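PDB 3PFD: acyl-CoA dehydrogenase from Mycobacterium thermoresistibile, which probably catalyses the FAD-dependent oxidation of saturated acyl-CoA thioesters to 2,3-dehydroacyl-CoA, with transfer of the electrons to an acceptor. Local coordinates for residues K36-Y41 / A57-S62; E28-L33 / T83-E88; E53-A58 / C95-I100; P101-L106 / I170-K175. All coordinates share one frame; numbering follows the deposited sequence.

Contact 1. Residues K36-Y41 / A57-S62; sequences KEIAPY and AALNSS
I38 reaches across from helix 24-47 to L59 on helix 53-61, and its branches can be traced one at a time. From CB, the side chain forks. With CG1 beside the backbone N (chi1 -60°), CG2 is left anti to it and rests on CB of A97, on helix 95-114. The other branch starts at CG1, which packs on CB of A55, one turn before L59 in the partner helix. It then runs out extended to CD1. That tip methyl of I38, CD1, touches CD2 of L59 at 4.1 Å, the two side chains crossing at about a right angle, and it also packs against L33, five residues earlier in its own helix. A second touch lies nearer the solvent: CB of E37 sits 3.7 Å from CB of A58, where the two backbones come nearest. CB makes the closest touch of E37; beyond it the chain bends (chi2 -69°). No hydrogen bond joins the segments. At the end of helix 53-61, the polar groups serve their own helix: O of A58 takes both N and OG of S62, the hydroxyl at 2.9 Å, from opposite faces of the carbonyl plane, and O of A57 takes N and OG of S61 in the same way. Apolar tips inside and a glutamate at the margin mark this as helix-on-helix packing in the all-helical N-terminal domain of the acyl-CoA dehydrogenase fold.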
loop_
_atom_site.group_PDB
_atom_site.type_symbol
_atom_site.label_atom_id
_atom_site.label_comp_id
_atom_site.label_asym_id
_atom_site.label_seq_id
_atom_site.Cartn_x
_atom_site.Cartn_y
_atom_site.Cartn_z
ATOM N N LYS C 36 2.094 30.510 -18.632
ATOM C CA LYS C 36 2.395 31.324 -19.801
ATOM C C LYS C 36 3.885 31.307 -20.144
ATOM O O LYS C 36 4.245 31.110 -21.298
ATOM C CB LYS C 36 1.912 32.777 -19.611
ATOM C CG LYS C 36 0.389 32.959 -19.546
ATOM C CD LYS C 36 0.030 34.407 -19.125
ATOM C CE LYS C 36 -1.480 34.682 -19.149
ATOM N NZ LYS C 36 -1.824 35.964 -18.461
ATOM N N GLU C 37 4.734 31.512 -19.138
ATOM C CA GLU C 37 6.167 31.774 -19.354
ATOM C C GLU C 37 7.107 30.595 -19.083
ATOM O O GLU C 37 8.260 30.603 -19.534
ATOM C CB GLU C 37 6.631 32.970 -18.512
ATOM C CG GLU C 37 5.836 34.266 -18.705
ATOM C CD GLU C 37 6.028 34.927 -20.078
ATOM O OE1 GLU C 37 7.006 34.600 -20.805
ATOM O OE2 GLU C 37 5.183 35.792 -20.423
ATOM N N ILE C 38 6.638 29.585 -18.353
ATOM C CA ILE C 38 7.512 28.474 -17.971
ATOM C C ILE C 38 7.123 27.142 -18.653
ATOM O O ILE C 38 7.985 26.447 -19.188
ATOM C CB ILE C 38 7.526 28.293 -16.423
ATOM C CG1 ILE C 38 8.044 29.574 -15.733
ATOM C CG2 ILE C 38 8.362 27.059 -16.005
ATOM C CD1 ILE C 38 7.933 29.504 -14.192
ATOM N N ALA C 39 5.839 26.787 -18.596
ATOM C CA ALA C 39 5.324 25.548 -19.190
ATOM C C ALA C 39 5.714 25.277 -20.654
ATOM O O ALA C 39 5.976 24.113 -20.985
ATOM C CB ALA C 39 3.761 25.422 -19.014
ATOM N N PRO C 40 5.720 26.313 -21.538
ATOM C CA PRO C 40 6.070 25.976 -22.942
ATOM C C PRO C 40 7.489 25.412 -23.152
ATOM O O PRO C 40 7.722 24.712 -24.137
ATOM C CB PRO C 40 5.876 27.312 -23.701
ATOM C CG PRO C 40 4.851 28.089 -22.858
ATOM C CD PRO C 40 5.214 27.700 -21.415
ATOM N N TYR C 41 8.406 25.685 -22.221
ATOM C CA TYR C 41 9.811 25.248 -22.346
ATOM C C TYR C 41 10.176 23.999 -21.539
ATOM O O TYR C 41 11.229 23.402 -21.751
ATOM C CB TYR C 41 10.756 26.413 -22.013
ATOM C CG TYR C 41 10.342 27.671 -22.738
ATOM C CD1 TYR C 41 10.698 27.868 -24.072
ATOM C CD2 TYR C 41 9.542 28.633 -22.112
ATOM C CE1 TYR C 41 10.300 29.014 -24.769
ATOM C CE2 TYR C 41 9.120 29.782 -22.798
ATOM C CZ TYR C 41 9.510 29.969 -24.125
ATOM O OH TYR C 41 9.113 31.105 -24.813
ATOM N N ALA C 57 14.464 34.085 -16.314
ATOM C CA ALA C 57 14.163 35.452 -16.733
ATOM C C ALA C 57 12.784 35.921 -16.251
ATOM O O ALA C 57 12.652 37.024 -15.723
ATOM C CB ALA C 57 14.300 35.608 -18.260
ATOM N N ALA C 58 11.778 35.060 -16.396
ATOM C CA ALA C 58 10.414 35.390 -16.003
ATOM C C ALA C 58 10.289 35.512 -14.480
ATOM O O ALA C 58 9.664 36.445 -13.973
ATOM C CB ALA C 58 9.455 34.346 -16.543
ATOM N N LEU C 59 10.905 34.578 -13.759
ATOM C CA LEU C 59 10.855 34.599 -12.302
ATOM C C LEU C 59 11.588 35.828 -11.753
ATOM O O LEU C 59 11.039 36.529 -10.912
ATOM C CB LEU C 59 11.368 33.273 -11.696
ATOM C CG LEU C 59 10.505 32.008 -11.928
ATOM C CD1 LEU C 59 11.272 30.712 -11.615
ATOM C CD2 LEU C 59 9.174 32.016 -11.145
ATOM N N ASN C 60 12.799 36.093 -12.263
ATOM C CA ASN C 60 13.624 37.234 -11.853
ATOM C C ASN C 60 12.924 38.573 -12.095
ATOM O O ASN C 60 12.913 39.445 -11.214
ATOM C CB ASN C 60 14.981 37.245 -12.603
ATOM C CG ASN C 60 16.005 36.271 -12.025
ATOM O OD1 ASN C 60 15.882 35.792 -10.893
ATOM N ND2 ASN C 60 17.032 35.981 -12.809
ATOM N N SER C 61 12.352 38.742 -13.286
ATOM C CA SER C 61 11.764 40.029 -13.653
ATOM C C SER C 61 10.368 40.276 -13.058
ATOM O O SER C 61 9.971 41.419 -12.882
ATOM C CB SER C 61 11.797 40.252 -15.170
ATOM O OG SER C 61 10.825 39.472 -15.839
ATOM N N SER C 62 9.626 39.225 -12.728
ATOM C CA SER C 62 8.375 39.425 -12.011
ATOM C C SER C 62 8.578 39.349 -10.482
ATOM O O SER C 62 7.610 39.420 -9.727
ATOM C CB SER C 62 7.329 38.428 -12.465
ATOM O OG SER C 62 7.673 37.137 -11.974
#

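Contact 2. Residues E28-L33 / T83-E88; sequences EAIRAL and TCIVIE
E88 OE2, two residues on from V86, whose backbone I30 touches, is gripped by two arginines: it forms salt bridges with NH2 of R27, on the helix that carries I30, and with NE of R309 on helix 292-321. The other oxygen, OE1, is hydrogen-bonded to the hydroxyl of Y313. These bonds tie the N-terminal helical domain of the acyl-CoA dehydrogenase fold, here helices 24-47 and 80-91, to a long helix of the C-terminal domain. With cationic groups on one oxygen and a hydroxyl on the other, this buried carboxylate is probably held as the anion.

The contact itself is apolar, and it hangs on a single side chain. I30 points toward helix 80-91, and its CA comes within 6.2 Å of the CA of V86. CG1 stands anti to the I30 nitrogen (chi1 -174°), which lays that branch along the V86 backbone, 4.1 Å from its O and 4.4 Å from CG1 of the valine side chain. CG2, the other branch of I30, comes down on I85, with its O at 4.3 Å and its CG2 at 4.5 Å. The isoleucine thus lies across the carbonyls of I85 and V86 and reaches both side chains at slightly longer range; no approach is closer than that of I30 CG1 to V86 O. L26, one turn earlier, covers I85 and V86 further along. To the flank, R31 takes up E89 instead of E88: its NE makes a salt bridge with E89 OE1, while R31 NH2 stays 6.2 Å from E88 OE2.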
loop_
_atom_site.group_PDB
_atom_site.type_symbol
_atom_site.label_atom_id
_atom_site.label_comp_id
_atom_site.label_asym_id
_atom_site.label_seq_id
_atom_site.Cartn_x
_atom_site.Cartn_y
_atom_site.Cartn_z
ATOM N N GLU C 28 -2.877 32.837 -8.025
ATOM C CA GLU C 28 -3.364 33.169 -9.364
ATOM C C GLU C 28 -2.246 33.799 -10.218
ATOM O O GLU C 28 -2.076 33.448 -11.396
ATOM C CB GLU C 28 -4.628 34.072 -9.289
ATOM C CG GLU C 28 -5.841 33.375 -8.615
ATOM C CD GLU C 28 -7.122 34.229 -8.492
ATOM O OE1 GLU C 28 -8.203 33.708 -8.854
ATOM O OE2 GLU C 28 -7.075 35.393 -8.018
ATOM N N ALA C 29 -1.476 34.705 -9.613
ATOM C CA ALA C 29 -0.353 35.365 -10.279
ATOM C C ALA C 29 0.787 34.412 -10.640
ATOM O O ALA C 29 1.287 34.459 -11.760
ATOM C CB ALA C 29 0.175 36.511 -9.428
ATOM N N ILE C 30 1.215 33.561 -9.699
ATOM C CA ILE C 30 2.286 32.605 -10.012
ATOM C C ILE C 30 1.862 31.531 -10.994
ATOM O O ILE C 30 2.644 31.172 -11.856
ATOM C CB ILE C 30 3.001 31.978 -8.773
ATOM C CG1 ILE C 30 4.192 31.127 -9.226
ATOM C CG2 ILE C 30 2.053 31.179 -7.920
ATOM C CD1 ILE C 30 5.263 31.906 -10.012
ATOM N N ARG C 31 0.625 31.042 -10.886
ATOM C CA ARG C 31 0.099 30.091 -11.873
ATOM C C ARG C 31 0.085 30.667 -13.281
ATOM O O ARG C 31 0.393 29.960 -14.234
ATOM C CB ARG C 31 -1.317 29.612 -11.536
ATOM C CG ARG C 31 -1.821 28.554 -12.541
ATOM C CD ARG C 31 -3.061 27.848 -12.099
ATOM N NE ARG C 31 -2.721 26.805 -11.125
ATOM C CZ ARG C 31 -3.539 25.829 -10.732
ATOM N NH1 ARG C 31 -4.778 25.738 -11.225
ATOM N NH2 ARG C 31 -3.114 24.941 -9.846
ATOM N N ALA C 32 -0.315 31.931 -13.419
ATOM C CA ALA C 32 -0.387 32.562 -14.751
ATOM C C ALA C 32 1.006 32.671 -15.355
ATOM O O ALA C 32 1.217 32.308 -16.504
ATOM C CB ALA C 32 -1.071 33.928 -14.688
ATOM N N LEU C 33 1.968 33.125 -14.561
ATOM C CA LEU C 33 3.349 33.184 -15.013
ATOM C C LEU C 33 3.884 31.794 -15.364
ATOM O O LEU C 33 4.502 31.618 -16.411
ATOM C CB LEU C 33 4.231 33.833 -13.952
ATOM C CG LEU C 33 5.642 34.138 -14.449
ATOM C CD1 LEU C 33 6.052 35.454 -13.879
ATOM C CD2 LEU C 33 6.652 33.046 -14.098
ATOM N N THR C 83 5.924 31.403 0.050
ATOM C CA THR C 83 7.081 30.789 -0.573
ATOM C C THR C 83 6.789 29.350 -1.037
ATOM O O THR C 83 7.135 29.027 -2.175
ATOM C CB THR C 83 8.295 30.851 0.339
ATOM O OG1 THR C 83 8.635 32.229 0.551
ATOM C CG2 THR C 83 9.483 30.155 -0.292
ATOM N N CYS C 84 6.117 28.528 -0.207
ATOM C CA CYS C 84 5.701 27.177 -0.637
ATOM C C CYS C 84 4.778 27.205 -1.859
ATOM O O CYS C 84 4.912 26.387 -2.776
ATOM C CB CYS C 84 5.031 26.364 0.499
ATOM S SG CYS C 84 6.109 25.775 1.797
ATOM N N ILE C 85 3.805 28.107 -1.862
ATOM C CA ILE C 85 2.850 28.172 -2.982
ATOM C C ILE C 85 3.561 28.493 -4.308
ATOM O O ILE C 85 3.239 27.939 -5.354
ATOM C CB ILE C 85 1.653 29.128 -2.650
ATOM C CG1 ILE C 85 0.753 28.467 -1.581
ATOM C CG2 ILE C 85 0.866 29.482 -3.932
ATOM C CD1 ILE C 85 -0.233 29.411 -0.824
ATOM N N VAL C 86 4.561 29.370 -4.248
ATOM C CA VAL C 86 5.357 29.743 -5.438
ATOM C C VAL C 86 6.067 28.491 -5.960
ATOM O O VAL C 86 5.887 28.086 -7.130
ATOM C CB VAL C 86 6.334 30.953 -5.134
ATOM C CG1 VAL C 86 7.394 31.192 -6.271
ATOM C CG2 VAL C 86 5.530 32.204 -4.912
ATOM N N ILE C 87 6.793 27.816 -5.073
ATOM C CA ILE C 87 7.541 26.621 -5.457
ATOM C C ILE C 87 6.636 25.533 -6.032
ATOM O O ILE C 87 6.950 24.951 -7.077
ATOM C CB ILE C 87 8.387 26.117 -4.285
ATOM C CG1 ILE C 87 9.526 27.115 -4.045
ATOM C CG2 ILE C 87 8.909 24.682 -4.512
ATOM C CD1 ILE C 87 10.026 27.120 -2.634
ATOM N N GLU C 88 5.506 25.312 -5.364
ATOM C CA GLU C 88 4.486 24.356 -5.784
ATOM C C GLU C 88 3.935 24.669 -7.175
ATOM O O GLU C 88 3.809 23.772 -8.010
ATOM C CB GLU C 88 3.335 24.366 -4.754
ATOM C CG GLU C 88 2.074 23.537 -5.089
ATOM C CD GLU C 88 0.937 23.795 -4.074
ATOM O OE1 GLU C 88 1.249 24.062 -2.888
ATOM O OE2 GLU C 88 -0.257 23.774 -4.457
#

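Contact 3. Residues E53-A58 / C95-I100; sequences EEALAA and CSASLI
Two helices of the N-terminal helical domain meet here near their first turns, 53-61 and 95-114, running in roughly the same direction. Over these segments the axes cross at -38° and approach to 9.5 Å. Two alanines meet where the backbones come nearest, with A55 CA and A97 CA 6.1 Å apart. The methyl of A55 points at that of A97, CB to CB at 3.6 Å. One turn further along, I100 takes over. Its CD1 slides in against the backbone of helix 53-61, 3.9 Å from L56 N and 4.1 Å from L56 CB, with A55 CB somewhat farther off. CG2 of I100 meets L56 CD1 at 3.7 Å, and the two side chains cross nearly perpendicularly. The leucine reaches it because CG swings anti to its own nitrogen (chi1 -179°) before CD1 turns back toward the partner helix.

Polar groups of 95-100 are used within and behind the helix: S98 OG donates to C95 O at 2.6 Å, in the carbonyl plane on a lone pair, and is also hydrogen-bonded to Q262 NE2 of helix 256-280. What holds these two segments together is therefore van der Waals packing, with no polar bond between them.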
loop_
_atom_site.group_PDB
_atom_site.type_symbol
_atom_site.label_atom_id
_atom_site.label_comp_id
_atom_site.label_asym_id
_atom_site.label_seq_id
_atom_site.Cartn_x
_atom_site.Cartn_y
_atom_site.Cartn_z
ATOM N N GLU C 53 16.363 28.614 -18.669
ATOM C CA GLU C 53 16.686 30.058 -18.759
ATOM C C GLU C 53 15.477 30.949 -18.882
ATOM O O GLU C 53 15.436 32.028 -18.306
ATOM C CB GLU C 53 17.611 30.367 -19.950
ATOM C CG GLU C 53 19.041 30.743 -19.588
ATOM C CD GLU C 53 19.162 31.939 -18.639
ATOM O OE1 GLU C 53 18.733 33.066 -18.980
ATOM O OE2 GLU C 53 19.730 31.751 -17.549
ATOM N N GLU C 54 14.516 30.515 -19.687
ATOM C CA GLU C 54 13.260 31.251 -19.845
ATOM C C GLU C 54 12.479 31.382 -18.528
ATOM O O GLU C 54 11.998 32.474 -18.190
ATOM C CB GLU C 54 12.387 30.586 -20.901
ATOM C CG GLU C 54 13.032 30.457 -22.259
ATOM C CD GLU C 54 13.742 29.128 -22.468
ATOM O OE1 GLU C 54 13.964 28.368 -21.500
ATOM O OE2 GLU C 54 14.114 28.846 -23.621
ATOM N N ALA C 55 12.371 30.284 -17.772
ATOM C CA ALA C 55 11.824 30.382 -16.431
ATOM C C ALA C 55 12.600 31.388 -15.541
ATOM O O ALA C 55 11.981 32.186 -14.873
ATOM C CB ALA C 55 11.737 29.017 -15.761
ATOM N N LEU C 56 13.934 31.344 -15.545
ATOM C CA LEU C 56 14.742 32.241 -14.722
ATOM C C LEU C 56 14.464 33.726 -15.027
ATOM O O LEU C 56 14.241 34.517 -14.107
ATOM C CB LEU C 56 16.237 31.940 -14.870
ATOM C CG LEU C 56 17.197 32.802 -14.020
ATOM C CD1 LEU C 56 17.054 32.565 -12.488
ATOM C CD2 LEU C 56 18.653 32.619 -14.461
ATOM N N ALA C 57 14.464 34.085 -16.314
ATOM C CA ALA C 57 14.163 35.452 -16.733
ATOM C C ALA C 57 12.784 35.921 -16.251
ATOM O O ALA C 57 12.652 37.024 -15.723
ATOM C CB ALA C 57 14.300 35.608 -18.260
ATOM N N ALA C 58 11.778 35.060 -16.396
ATOM C CA ALA C 58 10.414 35.390 -16.003
ATOM C C ALA C 58 10.289 35.512 -14.480
ATOM O O ALA C 58 9.664 36.445 -13.973
ATOM C CB ALA C 58 9.455 34.346 -16.543
ATOM N N CYS C 95 9.642 21.022 -12.861
ATOM C CA CYS C 95 10.286 20.805 -11.571
ATOM C C CYS C 95 11.698 21.378 -11.582
ATOM O O CYS C 95 12.110 21.994 -10.594
ATOM C CB CYS C 95 10.270 19.329 -11.203
ATOM S SG CYS C 95 10.807 18.922 -9.526
ATOM N N SER C 96 12.428 21.248 -12.693
ATOM C CA SER C 96 13.760 21.897 -12.737
ATOM C C SER C 96 13.672 23.393 -12.443
ATOM O O SER C 96 14.477 23.933 -11.697
ATOM C CB SER C 96 14.495 21.641 -14.046
ATOM O OG SER C 96 14.695 20.249 -14.253
ATOM N N ALA C 97 12.695 24.056 -13.051
ATOM C CA ALA C 97 12.464 25.476 -12.828
ATOM C C ALA C 97 12.142 25.796 -11.371
ATOM O O ALA C 97 12.619 26.813 -10.841
ATOM C CB ALA C 97 11.346 25.994 -13.772
ATOM N N SER C 98 11.318 24.945 -10.732
ATOM C CA SER C 98 10.946 25.128 -9.322
ATOM C C SER C 98 12.165 25.179 -8.391
ATOM O O SER C 98 12.113 25.771 -7.312
ATOM C CB SER C 98 9.934 24.048 -8.840
ATOM O OG SER C 98 10.586 22.803 -8.584
ATOM N N LEU C 99 13.271 24.583 -8.832
ATOM C CA LEU C 99 14.485 24.566 -8.020
ATOM C C LEU C 99 15.203 25.928 -7.982
ATOM O O LEU C 99 16.115 26.127 -7.174
ATOM C CB LEU C 99 15.417 23.440 -8.493
ATOM C CG LEU C 99 14.964 22.017 -8.113
ATOM C CD1 LEU C 99 15.706 20.960 -8.930
ATOM C CD2 LEU C 99 15.202 21.775 -6.632
ATOM N N ILE C 100 14.802 26.860 -8.842
ATOM C CA ILE C 100 15.338 28.239 -8.769
ATOM C C ILE C 100 14.872 28.873 -7.451
ATOM O O ILE C 100 15.716 29.200 -6.579
ATOM C CB ILE C 100 14.923 29.087 -10.015
ATOM C CG1 ILE C 100 15.512 28.486 -11.301
ATOM C CG2 ILE C 100 15.292 30.582 -9.841
ATOM C CD1 ILE C 100 14.756 28.927 -12.562
#

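Contact 4. Residues P101-L106 / I170-K175; sequences PAVNKL and ITNGGK. With FDA (dihydroflavine-adenine dinucleotide), chain B.
T171 CA comes 7.3 Å from V103 CA, just where the chain leaves strand 160-171. It does so through a type II turn from I170 to G173, closed by G173 N on I170 O, with N172 at positive phi. T171 meets helix 95-114 through its methyl: CG2 lies 3.5 Å from V103 CG2, the two side chains crossing obliquely. N172 comes in next to it, its ND2 3.9 Å from V103 CB. The same ND2 donates to a water that in turn donates to N104 OD1, both at 3.0 Å, so one water spans the two segments.

This is where the helical N-terminal domain abuts the beta middle domain at the flavin, and T171 serves both. Its CG2 is anti to the backbone N and faces the helix; the torsion (chi1 -66°) keeps OG1 beside that N, on the flavin side, where the N-H also points. T171 N donates to FDA O4 at 3.0 Å and almost straight (169°). FDA N5, the hydride-accepting position in this family, donates to T171 OG1 at 3.1 Å on a more bent path (137°). CD1 of I170 lies over one face of the pyrimidine ring, toward its rim, 3.5 Å from FDA N3.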
loop_
_atom_site.group_PDB
_atom_site.type_symbol
_atom_site.label_atom_id
_atom_site.label_comp_id
_atom_site.label_asym_id
_atom_site.label_seq_id
_atom_site.Cartn_x
_atom_site.Cartn_y
_atom_site.Cartn_z
ATOM N N PRO C 101 13.539 29.007 -7.255
ATOM C CA PRO C 101 13.170 29.526 -5.929
ATOM C C PRO C 101 13.475 28.574 -4.772
ATOM O O PRO C 101 13.782 29.049 -3.682
ATOM C CB PRO C 101 11.661 29.779 -6.050
ATOM C CG PRO C 101 11.193 28.800 -7.144
ATOM C CD PRO C 101 12.364 28.838 -8.132
ATOM N N ALA C 102 13.406 27.255 -4.989
ATOM C CA ALA C 102 13.580 26.296 -3.873
ATOM C C ALA C 102 15.021 26.299 -3.395
ATOM O O ALA C 102 15.278 26.247 -2.185
ATOM C CB ALA C 102 13.158 24.875 -4.269
ATOM N N VAL C 103 15.956 26.344 -4.348
ATOM C CA VAL C 103 17.398 26.398 -3.996
ATOM C C VAL C 103 17.887 27.795 -3.648
ATOM O O VAL C 103 18.810 27.942 -2.819
ATOM C CB VAL C 103 18.297 25.583 -4.975
ATOM C CG1 VAL C 103 19.795 25.666 -4.597
ATOM C CG2 VAL C 103 17.836 24.126 -4.944
ATOM N N ASN C 104 17.249 28.828 -4.216
ATOM C CA ASN C 104 17.506 30.169 -3.721
ATOM C C ASN C 104 17.277 30.227 -2.197
ATOM O O ASN C 104 18.053 30.853 -1.469
ATOM C CB ASN C 104 16.704 31.247 -4.480
ATOM C CG ASN C 104 17.348 31.619 -5.825
ATOM O OD1 ASN C 104 18.495 31.245 -6.107
ATOM N ND2 ASN C 104 16.616 32.351 -6.656
ATOM N N LYS C 105 16.242 29.526 -1.722
ATOM C CA LYS C 105 15.958 29.453 -0.310
ATOM C C LYS C 105 16.970 28.546 0.415
ATOM O O LYS C 105 17.553 28.956 1.400
ATOM C CB LYS C 105 14.497 29.019 -0.046
ATOM C CG LYS C 105 14.011 29.537 1.301
ATOM C CD LYS C 105 12.891 28.759 1.945
ATOM C CE LYS C 105 12.796 29.250 3.400
ATOM N NZ LYS C 105 11.500 28.953 4.002
ATOM N N LEU C 106 17.178 27.325 -0.074
ATOM C CA LEU C 106 18.185 26.411 0.492
ATOM C C LEU C 106 19.567 27.071 0.675
ATOM O O LEU C 106 20.169 26.937 1.744
ATOM C CB LEU C 106 18.323 25.140 -0.373
ATOM C CG LEU C 106 19.090 23.947 0.230
ATOM C CD1 LEU C 106 18.427 23.466 1.532
ATOM C CD2 LEU C 106 19.229 22.779 -0.760
ATOM N N ILE C 170 25.549 19.250 -6.346
ATOM C CA ILE C 170 25.185 20.643 -6.059
ATOM C C ILE C 170 24.232 21.193 -7.114
ATOM O O ILE C 170 24.610 21.458 -8.260
ATOM C CB ILE C 170 26.436 21.566 -5.864
ATOM C CG1 ILE C 170 27.383 21.012 -4.783
ATOM C CG2 ILE C 170 26.013 23.038 -5.587
ATOM C CD1 ILE C 170 26.682 20.506 -3.454
ATOM N N THR C 171 22.980 21.360 -6.706
ATOM C CA THR C 171 21.917 21.856 -7.578
ATOM C C THR C 171 22.243 23.299 -7.962
ATOM O O THR C 171 22.621 24.094 -7.100
ATOM C CB THR C 171 20.584 21.818 -6.829
ATOM O OG1 THR C 171 20.239 20.465 -6.576
ATOM C CG2 THR C 171 19.468 22.465 -7.615
ATOM N N ASN C 172 22.071 23.614 -9.248
ATOM C CA ASN C 172 22.347 24.950 -9.832
ATOM C C ASN C 172 23.827 25.346 -9.835
ATOM O O ASN C 172 24.170 26.496 -10.138
ATOM C CB ASN C 172 21.414 26.057 -9.286
ATOM C CG ASN C 172 19.900 25.786 -9.606
ATOM O OD1 ASN C 172 19.553 25.127 -10.608
ATOM N ND2 ASN C 172 19.008 26.279 -8.728
ATOM N N GLY C 173 24.692 24.375 -9.524
ATOM C CA GLY C 173 26.141 24.533 -9.687
ATOM C C GLY C 173 26.434 25.096 -11.069
ATOM O O GLY C 173 25.842 24.665 -12.063
ATOM N N GLY C 174 27.294 26.105 -11.134
ATOM C CA GLY C 174 27.662 26.724 -12.422
ATOM C C GLY C 174 26.729 27.842 -12.878
ATOM O O GLY C 174 27.057 28.598 -13.801
ATOM N N LYS C 175 25.554 27.937 -12.256
ATOM C CA LYS C 175 24.630 29.025 -12.547
ATOM C C LYS C 175 24.597 30.005 -11.358
ATOM O O LYS C 175 24.292 31.187 -11.527
ATOM C CB LYS C 175 23.220 28.495 -12.850
ATOM C CG LYS C 175 23.082 27.695 -14.162
ATOM C CD LYS C 175 23.301 28.559 -15.406
ATOM C CE LYS C 175 23.751 27.707 -16.585
ATOM N NZ LYS C 175 24.050 28.538 -17.787
HETATM P PA FDA B . 23.350 7.419 0.956
HETATM O O1A FDA B . 23.437 8.236 2.216
HETATM O O2A FDA B . 24.495 6.534 0.531
HETATM O O5B FDA B . 22.018 6.520 1.074
HETATM C C5B FDA B . 21.853 5.274 0.389
HETATM C C4B FDA B . 20.606 4.565 0.937
HETATM O O4B FDA B . 20.807 4.186 2.303
HETATM C C3B FDA B . 19.379 5.480 0.931
HETATM O O3B FDA B . 18.226 4.662 0.690
HETATM C C2B FDA B . 19.326 6.004 2.357
HETATM O O2B FDA B . 18.007 6.381 2.763
HETATM C C1B FDA B . 19.821 4.801 3.126
HETATM N N9A FDA B . 20.341 5.153 4.463
HETATM C C8A FDA B . 21.468 5.837 4.731
HETATM N N7A FDA B . 21.613 5.949 6.075
HETATM C C5A FDA B . 20.559 5.329 6.660
HETATM C C6A FDA B . 20.174 5.132 7.996
HETATM N N6A FDA B . 20.938 5.632 9.017
HETATM N N1A FDA B . 19.031 4.442 8.256
HETATM C C2A FDA B . 18.285 3.970 7.232
HETATM N N3A FDA B . 18.627 4.134 5.933
HETATM C C4A FDA B . 19.756 4.822 5.625
HETATM N N1 FDA B . 23.343 17.963 -1.664
HETATM C C2 FDA B . 23.867 19.218 -1.508
HETATM O O2 FDA B . 24.781 19.449 -0.672
HETATM N N3 FDA B . 23.409 20.236 -2.267
HETATM C C4 FDA B . 22.431 20.035 -3.180
HETATM O O4 FDA B . 22.067 21.014 -3.853
HETATM C C4X FDA B . 21.853 18.760 -3.348
HETATM N N5 FDA B . 20.962 18.511 -4.329
HETATM C C5X FDA B . 20.834 17.275 -4.841
HETATM C C6 FDA B . 20.341 17.073 -6.139
HETATM C C7 FDA B . 20.292 15.776 -6.680
HETATM C C7M FDA B . 19.752 15.554 -8.077
HETATM C C8 FDA B . 20.694 14.684 -5.924
HETATM C C8M FDA B . 20.638 13.269 -6.473
HETATM C C9 FDA B . 21.169 14.883 -4.641
HETATM C C9A FDA B . 21.255 16.171 -4.103
HETATM N N10 FDA B . 21.967 16.386 -2.903
HETATM C C10 FDA B . 22.337 17.717 -2.567
HETATM C "C1'" FDA B . 22.520 15.250 -2.163
HETATM C "C2'" FDA B . 21.443 14.506 -1.363
HETATM O "O2'" FDA B . 20.984 15.238 -0.204
HETATM C "C3'" FDA B . 21.989 13.136 -1.020
HETATM O "O3'" FDA B . 21.921 12.317 -2.215
HETATM C "C4'" FDA B . 21.209 12.465 0.126
HETATM O "O4'" FDA B . 21.480 13.125 1.365
HETATM C "C5'" FDA B . 21.563 10.992 0.278
HETATM O "O5'" FDA B . 22.988 10.837 0.267
HETATM P P FDA B . 23.642 9.750 -0.724
HETATM O O1P FDA B . 23.173 10.063 -2.122
HETATM O O2P FDA B . 25.121 9.662 -0.431
HETATM O O3P FDA B . 22.914 8.375 -0.301
HETATM O O HOH W 1 19.399 28.493 -6.779
#

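Contacts 1, 2 and 3 all join helices of the N-terminal domain and share them in pairs: 1 and 2 use helix 24-47, 1 and 3 use helix 53-61. Helix 95-114 runs on from contact 3 into contact 4, which leaves the helical bundle for the middle-domain strand. Contact 1 is the one that reaches the surface; the other three are buried. I38 and L33 link contact 1 to its neighbours, while I87 of helix 80-91 packs on P101 and A102 of contact 4. The chemistry shifts accordingly: apolar packing alone crosses contacts 1 to 3, with charged groups beside contact 2, whereas contact 4 brings in a bridging water and flavin hydrogen bonds.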